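Long-range contacts in extracellular invertase (Aspergillus kawachii, PDB 5XH8), which hydrolyses beta-fructofuranosides such as sucrose and, with high transfructosylation activity, transfers fructosyl units, probably to make fructooligosaccharides such as 1-kestose: residues L480-E485 against A570-I575; V500-T505 against T563-W568; N189-V194 against Y209-S214; P178-L183 against G294-N299. All blocks are in the same frame, centred on the assembly; numbering follows the deposited sequence.

Interaction 1. Residues L480-E485 against A570-I575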
loop_
_atom_site.group_PDB
_atom_site.type_symbol
_atom_site.label_atom_id
_atom_site.label_comp_id
_atom_site.label_asym_id
_atom_site.label_seq_id
_atom_site.Cartn_x
_atom_site.Cartn_y
_atom_site.Cartn_z
ATOM N N LEU A 480 -1.855 6.615 -52.545
ATOM C CA LEU A 480 -0.612 5.865 -52.395
ATOM C C LEU A 480 -0.519 4.724 -53.449
ATOM O O LEU A 480 -0.244 3.564 -53.120
ATOM C CB LEU A 480 -0.486 5.332 -50.953
ATOM C CG LEU A 480 -0.460 6.394 -49.838
ATOM C CD1 LEU A 480 -0.697 5.768 -48.454
ATOM C CD2 LEU A 480 0.846 7.170 -49.886
ATOM N N SER A 481 -0.782 5.100 -54.701
ATOM C CA SER A 481 -0.938 4.157 -55.826
ATOM C C SER A 481 0.235 4.147 -56.759
ATOM O O SER A 481 0.829 5.181 -57.057
ATOM C CB SER A 481 -2.153 4.508 -56.679
ATOM O OG SER A 481 -3.323 4.189 -55.977
ATOM N N SER A 482 0.537 2.949 -57.226
ATOM C CA SER A 482 1.480 2.715 -58.311
ATOM C C SER A 482 1.058 1.373 -58.916
ATOM O O SER A 482 -0.008 0.840 -58.562
ATOM C CB SER A 482 2.909 2.680 -57.769
ATOM O OG SER A 482 3.087 1.602 -56.863
ATOM N N GLU A 483 1.867 0.802 -59.798
ATOM C CA GLU A 483 1.484 -0.476 -60.398
ATOM C C GLU A 483 1.436 -1.613 -59.352
ATOM O O GLU A 483 0.645 -2.538 -59.487
ATOM C CB GLU A 483 2.392 -0.842 -61.587
ATOM C CG GLU A 483 3.635 -1.664 -61.271
ATOM C CD GLU A 483 4.261 -2.312 -62.516
ATOM O OE1 GLU A 483 3.771 -3.370 -62.985
ATOM O OE2 GLU A 483 5.266 -1.766 -63.012
ATOM N N HIS A 484 2.274 -1.536 -58.317
ATOM C CA HIS A 484 2.366 -2.597 -57.305
ATOM C C HIS A 484 1.510 -2.412 -56.037
ATOM O O HIS A 484 1.315 -3.364 -55.302
ATOM C CB HIS A 484 3.824 -2.774 -56.904
ATOM C CG HIS A 484 4.699 -3.216 -58.035
ATOM N ND1 HIS A 484 4.566 -4.455 -58.634
ATOM C CD2 HIS A 484 5.700 -2.582 -58.691
ATOM C CE1 HIS A 484 5.453 -4.566 -59.606
ATOM N NE2 HIS A 484 6.152 -3.445 -59.661
ATOM N N GLU A 485 1.035 -1.196 -55.772
ATOM C CA GLU A 485 0.337 -0.873 -54.505
ATOM C C GLU A 485 -0.775 0.138 -54.714
ATOM O O GLU A 485 -0.736 0.937 -55.650
ATOM C CB GLU A 485 1.317 -0.283 -53.470
ATOM C CG GLU A 485 2.494 -1.171 -53.105
ATOM C CD GLU A 485 3.580 -0.464 -52.301
ATOM O OE1 GLU A 485 4.049 0.631 -52.687
ATOM O OE2 GLU A 485 4.017 -1.035 -51.284
ATOM N N ALA A 570 8.729 3.904 -53.788
ATOM C CA ALA A 570 8.897 5.352 -53.869
ATOM C C ALA A 570 7.784 6.014 -54.700
ATOM O O ALA A 570 7.294 7.092 -54.328
ATOM C CB ALA A 570 10.271 5.690 -54.428
ATOM N N ASN A 571 7.356 5.309 -55.756
ATOM C CA ASN A 571 6.314 5.742 -56.708
ATOM C C ASN A 571 4.908 5.590 -56.248
ATOM O O ASN A 571 4.015 5.914 -57.003
ATOM C CB ASN A 571 6.329 4.851 -57.967
ATOM C CG ASN A 571 7.558 5.015 -58.776
ATOM O OD1 ASN A 571 8.461 5.786 -58.427
ATOM N ND2 ASN A 571 7.630 4.267 -59.870
ATOM N N SER A 572 4.667 5.010 -55.081
ATOM C CA SER A 572 3.295 4.810 -54.629
ATOM C C SER A 572 2.732 6.105 -54.009
ATOM O O SER A 572 2.458 6.186 -52.800
ATOM C CB SER A 572 3.225 3.606 -53.695
ATOM O OG SER A 572 3.456 2.404 -54.428
ATOM N N THR A 573 2.553 7.108 -54.872
ATOM C CA THR A 573 2.094 8.436 -54.481
ATOM C C THR A 573 0.904 8.972 -55.297
ATOM O O THR A 573 0.484 10.110 -55.078
ATOM C CB THR A 573 3.250 9.447 -54.606
ATOM O OG1 THR A 573 3.683 9.496 -55.964
ATOM C CG2 THR A 573 4.429 9.052 -53.727
ATOM N N ASN A 574 0.356 8.168 -56.218
ATOM C CA ASN A 574 -0.703 8.647 -57.113
ATOM C C ASN A 574 -2.053 8.583 -56.438
ATOM O O ASN A 574 -2.309 7.709 -55.588
ATOM C CB ASN A 574 -0.738 7.857 -58.431
ATOM C CG ASN A 574 0.529 8.050 -59.253
ATOM O OD1 ASN A 574 1.320 7.125 -59.425
ATOM N ND2 ASN A 574 0.749 9.257 -59.715
ATOM N N ILE A 575 -2.914 9.504 -56.852
ATOM C CA ILE A 575 -4.261 9.626 -56.323
ATOM C C ILE A 575 -5.272 9.573 -57.463
ATOM O O ILE A 575 -5.052 10.186 -58.494
ATOM C CB ILE A 575 -4.423 10.949 -55.551
ATOM C CG1 ILE A 575 -3.513 10.950 -54.311
ATOM C CG2 ILE A 575 -5.885 11.165 -55.153
ATOM C CD1 ILE A 575 -3.508 12.266 -53.557
HETATM O O HOH W 1 -1.123 9.440 -52.510
#

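Interaction 2. Residues V500-T505 against T563-W568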
loop_
_atom_site.group_PDB
_atom_site.type_symbol
_atom_site.label_atom_id
_atom_site.label_comp_id
_atom_site.label_asym_id
_atom_site.label_seq_id
_atom_site.Cartn_x
_atom_site.Cartn_y
_atom_site.Cartn_z
ATOM N N VAL A 500 -11.391 1.859 -45.141
ATOM C CA VAL A 500 -10.049 1.907 -45.688
ATOM C C VAL A 500 -9.733 0.468 -46.102
ATOM O O VAL A 500 -9.585 -0.426 -45.254
ATOM C CB VAL A 500 -9.002 2.450 -44.689
ATOM C CG1 VAL A 500 -7.657 2.612 -45.381
ATOM C CG2 VAL A 500 -9.440 3.790 -44.104
ATOM N N ASP A 501 -9.685 0.244 -47.410
ATOM C CA ASP A 501 -9.233 -1.045 -47.965
ATOM C C ASP A 501 -7.700 -1.050 -48.064
ATOM O O ASP A 501 -7.100 -0.271 -48.823
ATOM C CB ASP A 501 -9.853 -1.250 -49.343
ATOM C CG ASP A 501 -9.470 -2.577 -49.991
ATOM O OD1 ASP A 501 -8.608 -3.354 -49.496
ATOM O OD2 ASP A 501 -10.057 -2.822 -51.056
ATOM N N ARG A 502 -7.081 -1.954 -47.311
ATOM C CA ARG A 502 -5.627 -2.077 -47.256
ATOM C C ARG A 502 -5.092 -3.374 -47.881
ATOM O O ARG A 502 -3.881 -3.664 -47.793
ATOM C CB ARG A 502 -5.153 -1.936 -45.787
ATOM C CG ARG A 502 -5.368 -0.538 -45.218
ATOM C CD ARG A 502 -4.682 -0.340 -43.871
ATOM N NE ARG A 502 -5.137 -1.344 -42.910
ATOM C CZ ARG A 502 -4.509 -1.701 -41.789
ATOM N NH1 ARG A 502 -3.379 -1.115 -41.400
ATOM N NH2 ARG A 502 -5.054 -2.649 -41.034
ATOM N N SER A 503 -5.962 -4.141 -48.540
ATOM C CA SER A 503 -5.532 -5.397 -49.155
ATOM C C SER A 503 -4.343 -5.235 -50.120
ATOM O O SER A 503 -3.519 -6.117 -50.193
ATOM C CB SER A 503 -6.700 -6.086 -49.869
ATOM O OG SER A 503 -7.231 -5.244 -50.877
ATOM N N ASN A 504 -4.224 -4.098 -50.802
ATOM C CA ASN A 504 -3.130 -3.849 -51.758
ATOM C C ASN A 504 -2.134 -2.763 -51.329
ATOM O O ASN A 504 -1.263 -2.387 -52.127
ATOM C CB ASN A 504 -3.763 -3.469 -53.121
ATOM C CG ASN A 504 -2.795 -3.597 -54.301
ATOM O OD1 ASN A 504 -2.683 -2.684 -55.138
ATOM N ND2 ASN A 504 -2.114 -4.723 -54.386
ATOM N N THR A 505 -2.237 -2.272 -50.075
ATOM C CA THR A 505 -1.497 -1.084 -49.606
ATOM C C THR A 505 0.007 -1.299 -49.626
ATOM O O THR A 505 0.747 -0.415 -50.061
ATOM C CB THR A 505 -1.928 -0.673 -48.163
ATOM O OG1 THR A 505 -3.265 -0.177 -48.177
ATOM C CG2 THR A 505 -1.016 0.395 -47.566
ATOM N N THR A 563 -5.229 4.806 -39.175
ATOM C CA THR A 563 -4.625 3.504 -39.392
ATOM C C THR A 563 -3.225 3.635 -39.959
ATOM O O THR A 563 -2.745 4.755 -40.179
ATOM C CB THR A 563 -5.515 2.630 -40.308
ATOM O OG1 THR A 563 -4.991 1.296 -40.375
ATOM C CG2 THR A 563 -5.596 3.239 -41.733
ATOM N N TRP A 564 -2.574 2.484 -40.165
ATOM C CA TRP A 564 -1.242 2.391 -40.758
ATOM C C TRP A 564 -1.339 2.059 -42.255
ATOM O O TRP A 564 -2.010 1.090 -42.634
ATOM C CB TRP A 564 -0.412 1.312 -40.051
ATOM C CG TRP A 564 -0.136 1.630 -38.621
ATOM C CD1 TRP A 564 -0.734 1.081 -37.536
ATOM C CD2 TRP A 564 0.798 2.597 -38.128
ATOM N NE1 TRP A 564 -0.237 1.656 -36.380
ATOM C CE2 TRP A 564 0.715 2.580 -36.719
ATOM C CE3 TRP A 564 1.723 3.448 -38.739
ATOM C CZ2 TRP A 564 1.497 3.415 -35.906
ATOM C CZ3 TRP A 564 2.506 4.296 -37.925
ATOM C CH2 TRP A 564 2.380 4.263 -36.516
ATOM N N VAL A 565 -0.681 2.867 -43.083
ATOM C CA VAL A 565 -0.617 2.624 -44.526
ATOM C C VAL A 565 0.843 2.481 -44.947
ATOM O O VAL A 565 1.490 3.430 -45.343
ATOM C CB VAL A 565 -1.402 3.675 -45.349
ATOM C CG1 VAL A 565 -2.886 3.411 -45.211
ATOM C CG2 VAL A 565 -1.080 5.111 -44.955
ATOM N N ARG A 566 1.355 1.260 -44.824
ATOM C CA ARG A 566 2.780 1.043 -44.911
ATOM C C ARG A 566 3.210 0.671 -46.356
ATOM O O ARG A 566 3.716 -0.419 -46.607
ATOM C CB ARG A 566 3.201 0.028 -43.835
ATOM C CG ARG A 566 3.143 0.654 -42.429
ATOM C CD ARG A 566 3.886 -0.075 -41.290
ATOM N NE ARG A 566 2.947 -0.887 -40.600
ATOM C CZ ARG A 566 2.552 -0.854 -39.327
ATOM N NH1 ARG A 566 3.092 -0.110 -38.351
ATOM N NH2 ARG A 566 1.598 -1.711 -39.036
ATOM N N SER A 567 3.028 1.617 -47.283
ATOM C CA SER A 567 3.454 1.420 -48.677
ATOM C C SER A 567 4.982 1.437 -48.752
ATOM O O SER A 567 5.657 2.194 -48.029
ATOM C CB SER A 567 2.824 2.466 -49.616
ATOM O OG SER A 567 3.455 3.726 -49.498
ATOM N N TRP A 568 5.515 0.584 -49.626
ATOM C CA TRP A 568 6.951 0.428 -49.836
ATOM C C TRP A 568 7.558 1.319 -50.936
ATOM O O TRP A 568 8.573 1.972 -50.693
ATOM C CB TRP A 568 7.260 -1.044 -50.160
ATOM C CG TRP A 568 8.702 -1.258 -50.449
ATOM C CD1 TRP A 568 9.286 -1.358 -51.683
ATOM C CD2 TRP A 568 9.761 -1.368 -49.493
ATOM N NE1 TRP A 568 10.640 -1.522 -51.545
ATOM C CE2 TRP A 568 10.963 -1.523 -50.218
ATOM C CE3 TRP A 568 9.815 -1.340 -48.092
ATOM C CZ2 TRP A 568 12.200 -1.677 -49.593
ATOM C CZ3 TRP A 568 11.052 -1.478 -47.467
ATOM C CH2 TRP A 568 12.222 -1.648 -48.215
#

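Interaction 3. Residues N189-V194 against Y209-S214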
loop_
_atom_site.group_PDB
_atom_site.type_symbol
_atom_site.label_atom_id
_atom_site.label_comp_id
_atom_site.label_asym_id
_atom_site.label_seq_id
_atom_site.Cartn_x
_atom_site.Cartn_y
_atom_site.Cartn_z
ATOM N N ASN A 189 -13.782 24.672 -6.931
ATOM C CA ASN A 189 -12.529 24.302 -7.615
ATOM C C ASN A 189 -11.781 23.175 -6.920
ATOM O O ASN A 189 -10.559 23.088 -7.006
ATOM C CB ASN A 189 -11.632 25.521 -7.823
ATOM C CG ASN A 189 -12.383 26.659 -8.486
ATOM O OD1 ASN A 189 -13.273 26.430 -9.311
ATOM N ND2 ASN A 189 -12.054 27.876 -8.114
ATOM N N THR A 190 -12.563 22.322 -6.261
ATOM C CA THR A 190 -12.130 21.031 -5.788
ATOM C C THR A 190 -11.573 20.227 -6.984
ATOM O O THR A 190 -12.119 20.251 -8.073
ATOM C CB THR A 190 -13.312 20.270 -5.123
ATOM O OG1 THR A 190 -13.581 20.839 -3.822
ATOM C CG2 THR A 190 -13.038 18.789 -4.965
ATOM N N TRP A 191 -10.520 19.474 -6.724
ATOM C CA TRP A 191 -9.958 18.554 -7.710
ATOM C C TRP A 191 -10.633 17.228 -7.487
ATOM O O TRP A 191 -10.677 16.736 -6.354
ATOM C CB TRP A 191 -8.439 18.444 -7.561
ATOM C CG TRP A 191 -7.710 19.570 -8.234
ATOM C CD1 TRP A 191 -7.148 20.689 -7.639
ATOM C CD2 TRP A 191 -7.425 19.679 -9.628
ATOM N NE1 TRP A 191 -6.555 21.474 -8.592
ATOM C CE2 TRP A 191 -6.707 20.883 -9.818
ATOM C CE3 TRP A 191 -7.695 18.866 -10.740
ATOM C CZ2 TRP A 191 -6.276 21.308 -11.076
ATOM C CZ3 TRP A 191 -7.259 19.292 -11.991
ATOM C CH2 TRP A 191 -6.567 20.501 -12.148
ATOM N N TYR A 192 -11.222 16.697 -8.558
ATOM C CA TYR A 192 -11.739 15.340 -8.634
ATOM C C TYR A 192 -10.721 14.440 -9.332
ATOM O O TYR A 192 -9.890 14.924 -10.092
ATOM C CB TYR A 192 -13.070 15.301 -9.404
ATOM C CG TYR A 192 -14.100 16.187 -8.733
ATOM C CD1 TYR A 192 -14.832 15.728 -7.630
ATOM C CD2 TYR A 192 -14.278 17.498 -9.144
ATOM C CE1 TYR A 192 -15.746 16.551 -6.989
ATOM C CE2 TYR A 192 -15.189 18.330 -8.510
ATOM C CZ TYR A 192 -15.922 17.857 -7.435
ATOM O OH TYR A 192 -16.803 18.695 -6.791
ATOM N N THR A 193 -10.825 13.145 -9.062
ATOM C CA THR A 193 -10.093 12.126 -9.785
ATOM C C THR A 193 -11.046 11.021 -10.142
ATOM O O THR A 193 -11.792 10.552 -9.287
ATOM C CB THR A 193 -8.938 11.547 -8.931
ATOM O OG1 THR A 193 -7.992 12.592 -8.641
ATOM C CG2 THR A 193 -8.238 10.446 -9.673
ATOM N N VAL A 194 -11.023 10.603 -11.404
ATOM C CA VAL A 194 -11.586 9.304 -11.784
ATOM C C VAL A 194 -10.476 8.279 -11.947
ATOM O O VAL A 194 -9.392 8.595 -12.455
ATOM C CB VAL A 194 -12.512 9.286 -13.030
ATOM C CG1 VAL A 194 -13.852 9.941 -12.690
ATOM C CG2 VAL A 194 -11.868 9.922 -14.254
ATOM N N TYR A 209 -13.507 10.175 -7.093
ATOM C CA TYR A 209 -12.970 10.682 -5.838
ATOM C C TYR A 209 -12.883 12.193 -5.839
ATOM O O TYR A 209 -12.779 12.812 -6.890
ATOM C CB TYR A 209 -11.528 10.143 -5.589
ATOM C CG TYR A 209 -11.419 8.659 -5.437
ATOM C CD1 TYR A 209 -11.461 7.824 -6.548
ATOM C CD2 TYR A 209 -11.262 8.077 -4.187
ATOM C CE1 TYR A 209 -11.372 6.454 -6.411
ATOM C CE2 TYR A 209 -11.164 6.706 -4.045
ATOM C CZ TYR A 209 -11.207 5.905 -5.170
ATOM O OH TYR A 209 -11.136 4.552 -5.048
ATOM N N ARG A 210 -12.851 12.794 -4.654
ATOM C CA ARG A 210 -12.498 14.217 -4.549
ATOM C C ARG A 210 -11.417 14.392 -3.523
ATOM O O ARG A 210 -11.333 13.609 -2.584
ATOM C CB ARG A 210 -13.718 15.076 -4.212
ATOM C CG ARG A 210 -14.314 14.903 -2.828
ATOM C CD ARG A 210 -15.474 15.881 -2.624
ATOM N NE ARG A 210 -16.182 15.547 -1.405
ATOM C CZ ARG A 210 -17.334 16.085 -0.990
ATOM N NH1 ARG A 210 -17.975 17.018 -1.690
ATOM N NH2 ARG A 210 -17.846 15.675 0.161
ATOM N N GLN A 211 -10.591 15.420 -3.695
ATOM C CA GLN A 211 -9.569 15.736 -2.713
ATOM C C GLN A 211 -10.262 16.044 -1.380
ATOM O O GLN A 211 -11.334 16.650 -1.354
ATOM C CB GLN A 211 -8.668 16.905 -3.151
ATOM C CG GLN A 211 -9.302 18.265 -3.115
ATOM C CD GLN A 211 -8.346 19.390 -3.444
ATOM O OE1 GLN A 211 -7.313 19.591 -2.799
ATOM N NE2 GLN A 211 -8.707 20.154 -4.412
ATOM N N TYR A 212 -9.675 15.555 -0.308
ATOM C CA TYR A 212 -10.205 15.733 1.037
ATOM C C TYR A 212 -9.470 16.875 1.751
ATOM O O TYR A 212 -10.048 17.588 2.566
ATOM C CB TYR A 212 -10.022 14.424 1.797
ATOM C CG TYR A 212 -10.649 14.394 3.169
ATOM C CD1 TYR A 212 -12.039 14.291 3.310
ATOM C CD2 TYR A 212 -9.860 14.432 4.324
ATOM C CE1 TYR A 212 -12.630 14.249 4.559
ATOM C CE2 TYR A 212 -10.441 14.377 5.585
ATOM C CZ TYR A 212 -11.826 14.286 5.688
ATOM O OH TYR A 212 -12.431 14.236 6.912
ATOM N N ASP A 213 -8.186 17.017 1.430
ATOM C CA ASP A 213 -7.327 18.039 1.981
ATOM C C ASP A 213 -6.659 18.788 0.840
ATOM O O ASP A 213 -6.428 18.256 -0.272
ATOM C CB ASP A 213 -6.233 17.418 2.841
ATOM C CG ASP A 213 -5.309 16.453 2.037
ATOM O OD1 ASP A 213 -5.813 15.463 1.481
ATOM O OD2 ASP A 213 -4.087 16.704 1.942
ATOM N N SER A 214 -6.293 20.017 1.148
ATOM C CA SER A 214 -5.583 20.809 0.213
ATOM C C SER A 214 -4.248 20.145 -0.189
ATOM O O SER A 214 -3.807 20.389 -1.310
ATOM C CB SER A 214 -5.402 22.233 0.730
ATOM O OG SER A 214 -4.872 22.256 2.036
#

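Interaction 4. Residues P178-L183 against G294-N299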
loop_
_atom_site.group_PDB
_atom_site.type_symbol
_atom_site.label_atom_id
_atom_site.label_comp_id
_atom_site.label_asym_id
_atom_site.label_seq_id
_atom_site.Cartn_x
_atom_site.Cartn_y
_atom_site.Cartn_z
ATOM N N PRO A 178 -17.460 22.627 -11.758
ATOM C CA PRO A 178 -18.384 23.335 -10.815
ATOM C C PRO A 178 -19.770 22.711 -10.722
ATOM O O PRO A 178 -20.442 22.905 -9.703
ATOM C CB PRO A 178 -18.422 24.780 -11.350
ATOM C CG PRO A 178 -18.046 24.648 -12.795
ATOM C CD PRO A 178 -17.068 23.492 -12.887
ATOM N N THR A 179 -20.178 21.919 -11.722
ATOM C CA THR A 179 -21.430 21.187 -11.641
ATOM C C THR A 179 -21.344 20.141 -10.544
ATOM O O THR A 179 -22.245 20.061 -9.698
ATOM C CB THR A 179 -21.821 20.532 -12.971
ATOM O OG1 THR A 179 -21.785 21.520 -13.995
ATOM C CG2 THR A 179 -23.214 19.914 -12.917
ATOM N N LEU A 180 -20.256 19.360 -10.537
ATOM C CA LEU A 180 -19.989 18.448 -9.424
ATOM C C LEU A 180 -19.852 19.195 -8.096
ATOM O O LEU A 180 -20.349 18.713 -7.080
ATOM C CB LEU A 180 -18.733 17.586 -9.673
ATOM C CG LEU A 180 -18.745 16.587 -10.830
ATOM C CD1 LEU A 180 -17.487 15.725 -10.802
ATOM C CD2 LEU A 180 -19.978 15.693 -10.797
ATOM N N ASP A 181 -19.183 20.346 -8.084
ATOM C CA ASP A 181 -19.041 21.105 -6.821
ATOM C C ASP A 181 -20.430 21.427 -6.232
ATOM O O ASP A 181 -20.683 21.184 -5.042
ATOM C CB ASP A 181 -18.274 22.413 -6.999
ATOM C CG ASP A 181 -16.808 22.218 -7.369
ATOM O OD1 ASP A 181 -16.240 21.103 -7.201
ATOM O OD2 ASP A 181 -16.216 23.236 -7.786
ATOM N N SER A 182 -21.319 21.939 -7.085
ATOM C CA SER A 182 -22.684 22.274 -6.674
ATOM C C SER A 182 -23.455 21.052 -6.177
ATOM O O SER A 182 -24.018 21.089 -5.078
ATOM C CB SER A 182 -23.437 22.974 -7.806
ATOM O OG SER A 182 -24.826 22.922 -7.550
ATOM N N LEU A 183 -23.458 19.967 -6.949
ATOM C CA LEU A 183 -24.193 18.764 -6.571
ATOM C C LEU A 183 -23.680 18.088 -5.289
ATOM O O LEU A 183 -24.478 17.501 -4.538
ATOM C CB LEU A 183 -24.150 17.727 -7.687
ATOM C CG LEU A 183 -25.068 17.884 -8.892
ATOM C CD1 LEU A 183 -24.652 16.866 -9.944
ATOM C CD2 LEU A 183 -26.532 17.681 -8.521
ATOM N N GLY A 294 -23.166 12.809 -21.246
ATOM C CA GLY A 294 -24.106 12.445 -20.216
ATOM C C GLY A 294 -24.498 13.562 -19.286
ATOM O O GLY A 294 -23.833 14.604 -19.214
ATOM N N THR A 295 -25.597 13.335 -18.572
ATOM C CA THR A 295 -26.062 14.290 -17.571
ATOM C C THR A 295 -25.651 13.736 -16.229
ATOM O O THR A 295 -25.537 12.523 -16.049
ATOM C CB THR A 295 -27.597 14.505 -17.622
ATOM O OG1 THR A 295 -28.256 13.245 -17.478
ATOM C CG2 THR A 295 -28.042 15.157 -18.959
ATOM N N VAL A 296 -25.446 14.638 -15.285
ATOM C CA VAL A 296 -25.028 14.278 -13.963
ATOM C C VAL A 296 -26.122 14.651 -12.983
ATOM O O VAL A 296 -26.491 15.802 -12.892
ATOM C CB VAL A 296 -23.724 15.001 -13.607
ATOM C CG1 VAL A 296 -23.252 14.588 -12.228
ATOM C CG2 VAL A 296 -22.654 14.648 -14.635
ATOM N N SER A 297 -26.618 13.669 -12.245
ATOM C CA SER A 297 -27.628 13.876 -11.206
ATOM C C SER A 297 -27.115 13.339 -9.874
ATOM O O SER A 297 -26.104 12.640 -9.826
ATOM C CB SER A 297 -28.890 13.122 -11.579
ATOM O OG SER A 297 -28.603 11.739 -11.674
ATOM N N ARG A 298 -27.837 13.663 -8.807
ATOM C CA ARG A 298 -27.563 13.151 -7.478
ATOM C C ARG A 298 -28.819 12.514 -6.883
ATOM O O ARG A 298 -29.933 12.953 -7.122
ATOM C CB ARG A 298 -27.045 14.257 -6.563
ATOM C CG ARG A 298 -26.534 13.713 -5.246
ATOM C CD ARG A 298 -25.794 14.746 -4.436
ATOM N NE ARG A 298 -25.414 14.202 -3.133
ATOM C CZ ARG A 298 -24.850 14.898 -2.146
ATOM N NH1 ARG A 298 -24.585 16.192 -2.271
ATOM N NH2 ARG A 298 -24.552 14.292 -1.008
ATOM N N ASN A 299 -28.608 11.475 -6.093
ATOM C CA ASN A 299 -29.686 10.694 -5.525
ATOM C C ASN A 299 -29.162 10.092 -4.210
ATOM O O ASN A 299 -29.301 8.898 -3.954
ATOM C CB ASN A 299 -30.048 9.625 -6.567
ATOM C CG ASN A 299 -31.511 9.253 -6.551
ATOM O OD1 ASN A 299 -31.858 8.070 -6.528
ATOM N ND2 ASN A 299 -32.383 10.258 -6.596
#

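Interaction 1. Residues L480-E485 against A570-I575
Ser572 places its hydroxyl between Ser482 and Glu485, and a short hydrogen-bond relay runs through it. Ser482 OG donates to Ser572 OG at 2.6 Å, and Ser572 OG in turn donates to Glu485 OE1 at 2.6 Å, meeting the anti lone pair of that carboxylate oxygen. The same carboxylate is held by backbone N-H groups as well, OE1 by Tyr569 and OE2 by Trp568 and Ala507, a setting that would probably favour its ionised form. Leu480 also packs closely, its CA lying 3.1 Å from Ser572 O in a CA-H...O contact, with CD2 against the same oxygen. Here strands 474-481 and 574-580, neighbours inside one sheet of the C-terminal beta-sandwich, meet at their ends. Ser481 and Asn574 form an antiparallel hydrogen-bonded pair, Ser481 N to Asn574 O at 3.2 Å and Asn574 N to Ser481 O at 3.1 Å. Leu480 and Ser481 both face Asn574, a G1 bulge, and Thr573 and Asn574 both face Ser481, a classic bulge. A water accepts from Leu480 N and donates weakly to Thr573 O. Toward solvent the fit is slacker: the side chain of Asn571 reaches Ser482 only at CB, 4.1 Å from Ser482 CB, and exposed Glu483 and His484 do not touch 570-575.

Interaction 2. Residues V500-T505 against T563-W568
From Val500 opposite Thr563 to Thr505 opposite Ser567 the two segments run in the same sense and converge, the CA atoms drawing in from 8.5 Å for the first pair to 5.6 Å for the second. No backbone hydrogen bond joins them. Each leaves a strand of a different sheet, 497-501 and 559-564, and the second segment bends through an inverse gamma turn centred on Arg566. Arg502 spans the gap: its chain bends at chi3 (-57°), and NH1 makes a nearly straight hydrogen bond (167° at H) to Trp564 O, 2.9 Å away, on a lone pair in the carbonyl plane and almost within the guanidinium plane. Thr563 OG1 lies instead over one face of that group, 3.3 Å from Arg502 CZ, and makes its hydrogen bond to Glu520. Further along the chain, the Thr505 methyl CG2 rests against Arg566 N (3.7 Å), while Thr505 OG1 turns to Thr487. Val500 CG1 meets Thr563 CG2 at 4.2 Å in this buried seam of the beta-sandwich. A salt bridge from Arg502 NH2 to Asp516 OD2 and a hydrogen bond from Arg502 NE to Ser518 O add two further partners. Asp516 probably balances the buried charge, while the carbonyls of Trp564 and Ser518 take N-H groups and help fix the guanidinium's rotation.

Interaction 3. Residues N189-V194 against Y209-S214
Tyr192 and Arg210 face each other as a non-hydrogen-bonded antiparallel pair, and the tyrosine can be followed outward atom by atom. Its CB lies 3.5 Å from Tyr209 O. Next, CD1 meets both Tyr209 O, near the ring plane, and Arg210 CB, the latter at 3.7 Å; CE1 touches Arg210 CB too. Thr190 CG2 covers one ring face, offset toward the rim. At the tip, OH hydrogen-bonds to Asp181 OD1 and Ser186 OG. Arg210 runs alongside, pointing the same way with its guanidinium 28° from the ring plane; its NE forms a salt bridge with Glu220, and NH1 bonds to Leu184 O and Ser186 OG. Backbone bonds carry the hairpin: Thr193 N to Tyr209 O 2.9 Å, Tyr209 N to Thr193 O 2.8 Å, and Gln211 N to Trp191 O 3.0 Å. These strands are the middle two of a four-stranded propeller blade, flanked by 166-176 and 219-227, with helix 178-184 packed against the face of the sheet that carries Tyr192 and Arg210.

Interaction 4. Residues P178-L183 against G294-N299
Val296 is the first residue of 294-299 to meet helix 178-183, whose axis runs 9.4 Å from that of the strand and only 15° from its direction. CG1 makes the apolar contacts. Anti to the backbone N (chi1 -178°), it meets Leu183 CD1 at 3.5 Å and Leu180 CD2 at 3.7 Å; the Leu180 side chain crosses that of Val296 at about a right angle, the Leu183 side chain obliquely. Trp225 also packs on Leu180 and Val296, and Val302 on Leu183 and Val296, extending the apolar patch. Ser297 points away and its OG is hydrogen-bonded to Asn305 ND2, leaving its carbonyl carbon as a distant neighbour of the Leu183 methyl. Arg298 turns back toward the helix, its CB 4.0 Å from Leu183 CD2. From there an extended chain slides past the leucine in the opposite direction and carries NH1 to a hydrogen bond with Leu183 O, 2.6 Å away. That oxygen is met on a lone pair and lies at the guanidinium edge, near its plane, while Arg298 NE bonds to Gly300 O. The contact thus ties a helix inserted between the first two strands of one blade to a strand of another. Leu183 O lies near the C-terminal end of the short helix, where carbonyls often lack an intrahelical donor; Arg298 NH1 provides one here, and its positive charge would probably also be favoured by the negative end of the helix dipole.

The four contacts form two pairs on opposite sides of the chain's centre. Interactions 3 and 4 come first in sequence, in the N-terminal propeller, with 3 nested inside the loop closed by 4 and their centres 14 Å apart; helix 178-184 leads to strand 191-199, and Asp181 of the helix joins the two contacts through Tyr192 and Asn189. Interactions 1 and 2 follow in the C-terminal sandwich, 2 nested inside 1, centres 11 Å apart. Both reach the sheet of strands 474-481 and 497-501, interaction 2 joining it to the sheet of strand 559-564; Glu485 with Trp568 N, probably hydrogen-bonded, and Leu480 with Val565 link them. Centres of the two pairs lie about 45 to 54 Å apart, and none of the four bridges propeller and sandwich.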